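Local structure of glycoprotein (Chandipura virus, 5MDM) at residues P341-P346 with G382-W388. The protein probably attaches the virus to host receptors and, when acidified in the endosome, changes conformation to fuse the viral and endosomal membranes. Residues are numbered along the deposited sequence; the frame is centred on the assembly and turned at random.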
# COMPACT_ATOMS: atom_id res chain seq x y z
N PRO A 341 0.11 -15.84 -16.95
CA PRO A 341 -0.64 -16.96 -16.36
C PRO A 341 -1.23 -17.86 -17.42
O PRO A 341 -1.45 -19.05 -17.17
CB PRO A 341 -1.75 -16.27 -15.56
CG PRO A 341 -1.86 -14.90 -16.14
CD PRO A 341 -0.48 -14.54 -16.59
N VAL A 342 -1.49 -17.30 -18.59
CA VAL A 342 -1.91 -18.08 -19.74
C VAL A 342 -0.95 -17.82 -20.90
O VAL A 342 -0.58 -16.68 -21.16
CB VAL A 342 -3.37 -17.77 -20.13
CG1 VAL A 342 -3.66 -16.28 -19.94
CG2 VAL A 342 -3.68 -18.23 -21.55
N LEU A 343 -0.52 -18.89 -21.58
CA LEU A 343 0.55 -18.79 -22.58
C LEU A 343 0.14 -19.35 -23.93
O LEU A 343 -0.75 -20.19 -24.02
CB LEU A 343 1.79 -19.54 -22.09
CG LEU A 343 2.36 -19.14 -20.73
CD1 LEU A 343 3.31 -20.22 -20.22
CD2 LEU A 343 3.08 -17.80 -20.83
N LYS A 344 0.80 -18.88 -24.99
CA LYS A 344 0.56 -19.40 -26.34
C LYS A 344 1.29 -20.72 -26.58
O LYS A 344 0.71 -21.68 -27.07
CB LYS A 344 0.98 -18.38 -27.40
CG LYS A 344 0.10 -17.14 -27.48
CD LYS A 344 0.09 -16.56 -28.89
CE LYS A 344 -0.56 -17.53 -29.88
NZ LYS A 344 -0.40 -17.12 -31.30
N GLU A 345 2.57 -20.75 -26.23
CA GLU A 345 3.39 -21.96 -26.34
C GLU A 345 3.89 -22.37 -24.95
O GLU A 345 4.09 -21.51 -24.09
CB GLU A 345 4.56 -21.71 -27.30
CG GLU A 345 4.13 -21.39 -28.72
CD GLU A 345 5.31 -21.24 -29.67
OE1 GLU A 345 5.09 -21.14 -30.90
OE2 GLU A 345 6.47 -21.22 -29.19
N PRO A 346 4.10 -23.68 -24.73
CA PRO A 346 4.47 -24.15 -23.39
C PRO A 346 5.95 -23.88 -23.09
O PRO A 346 6.70 -24.80 -22.78
CB PRO A 346 4.23 -25.66 -23.49
CG PRO A 346 4.54 -25.97 -24.91
CD PRO A 346 4.10 -24.77 -25.72
N GLY A 382 -7.55 -22.05 -25.55
CA GLY A 382 -7.21 -20.68 -25.18
C GLY A 382 -5.75 -20.52 -24.81
O GLY A 382 -5.32 -19.44 -24.42
N GLY A 383 -4.99 -21.61 -24.91
CA GLY A 383 -3.57 -21.59 -24.62
C GLY A 383 -3.17 -22.55 -23.51
O GLY A 383 -3.85 -23.55 -23.26
N TYR A 384 -2.06 -22.25 -22.86
CA TYR A 384 -1.58 -23.05 -21.74
C TYR A 384 -1.80 -22.30 -20.44
O TYR A 384 -1.37 -21.16 -20.29
CB TYR A 384 -0.10 -23.39 -21.92
CG TYR A 384 0.17 -24.23 -23.15
CD1 TYR A 384 0.47 -23.63 -24.37
CD2 TYR A 384 0.13 -25.61 -23.09
CE1 TYR A 384 0.71 -24.40 -25.50
CE2 TYR A 384 0.37 -26.39 -24.21
CZ TYR A 384 0.66 -25.78 -25.41
OH TYR A 384 0.90 -26.55 -26.53
N LYS A 385 -2.49 -22.95 -19.50
CA LYS A 385 -2.92 -22.29 -18.27
C LYS A 385 -2.26 -22.83 -17.00
O LYS A 385 -2.27 -24.05 -16.73
CB LYS A 385 -4.44 -22.34 -18.13
CG LYS A 385 -5.20 -21.73 -19.30
CD LYS A 385 -6.70 -21.72 -19.05
CE LYS A 385 -7.46 -21.07 -20.20
NZ LYS A 385 -7.37 -21.86 -21.47
N PHE A 386 -1.68 -21.91 -16.23
CA PHE A 386 -1.21 -22.17 -14.88
C PHE A 386 -2.23 -21.57 -13.93
O PHE A 386 -2.81 -20.52 -14.22
CB PHE A 386 0.14 -21.50 -14.62
CG PHE A 386 1.31 -22.19 -15.26
CD1 PHE A 386 1.90 -23.30 -14.67
CD2 PHE A 386 1.85 -21.71 -16.45
CE1 PHE A 386 2.98 -23.93 -15.26
CE2 PHE A 386 2.93 -22.34 -17.05
CZ PHE A 386 3.49 -23.45 -16.45
N PRO A 387 -2.46 -22.22 -12.78
CA PRO A 387 -3.26 -21.63 -11.71
C PRO A 387 -2.50 -20.46 -11.10
O PRO A 387 -1.30 -20.58 -10.86
CB PRO A 387 -3.38 -22.76 -10.70
CG PRO A 387 -2.17 -23.59 -10.94
CD PRO A 387 -1.95 -23.55 -12.41
N TRP A 388 -3.18 -19.35 -10.85
CA TRP A 388 -2.51 -18.12 -10.47
C TRP A 388 -1.66 -18.22 -9.21
O TRP A 388 -0.72 -17.45 -9.02
CB TRP A 388 -3.53 -16.99 -10.30
CG TRP A 388 -2.90 -15.68 -10.00
CD1 TRP A 388 -3.03 -14.93 -8.86
CD2 TRP A 388 -1.99 -14.95 -10.84
NE1 TRP A 388 -2.28 -13.79 -8.95
CE2 TRP A 388 -1.63 -13.78 -10.16
CE3 TRP A 388 -1.46 -15.19 -12.12
CZ2 TRP A 388 -0.76 -12.84 -10.70
CZ3 TRP A 388 -0.60 -14.25 -12.65
CH2 TRP A 388 -0.25 -13.10 -11.95
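With CG anti to its carbonyl carbon and beside the backbone N (chi1 -63°), Y384 presents one ring face to P346. The pair flanks a short antiparallel beta ladder, in which strand 342-343, outermost in its sheet within this chain, adds to strand 383-385, in a region probably involved in trimerization of this class III fusion glycoprotein. P346 CB stands 4.0 Å from the centroid of the Y384 ring, 8° off the ring normal and over its face, a CH-pi contact; W364 also meets this ring. At the ring's edge lies the K344 carbonyl.

The ladder is a compact example of antiparallel pairing: three backbone bonds span it. L343 and Y384 form the hydrogen-bonded pair, with L343 N giving to Y384 O at 2.7 Å and Y384 N giving back to L343 O. Next comes the non-hydrogen-bonded pair V342 and K385, and a third bond, F386 N to P341 O, continues the pairing beyond the strands.

On the face bearing L343 and Y384, L343 CD1 abuts the edge of the F386 ring, near its plane; F386 also packs on I4 of strand 2-7. Farther along, W388 has CG anti to its backbone N (chi1 -176°), which carries the indole back alongside P341; there P341 CB meets the ring edge, 3.6 Å from W388 CE3.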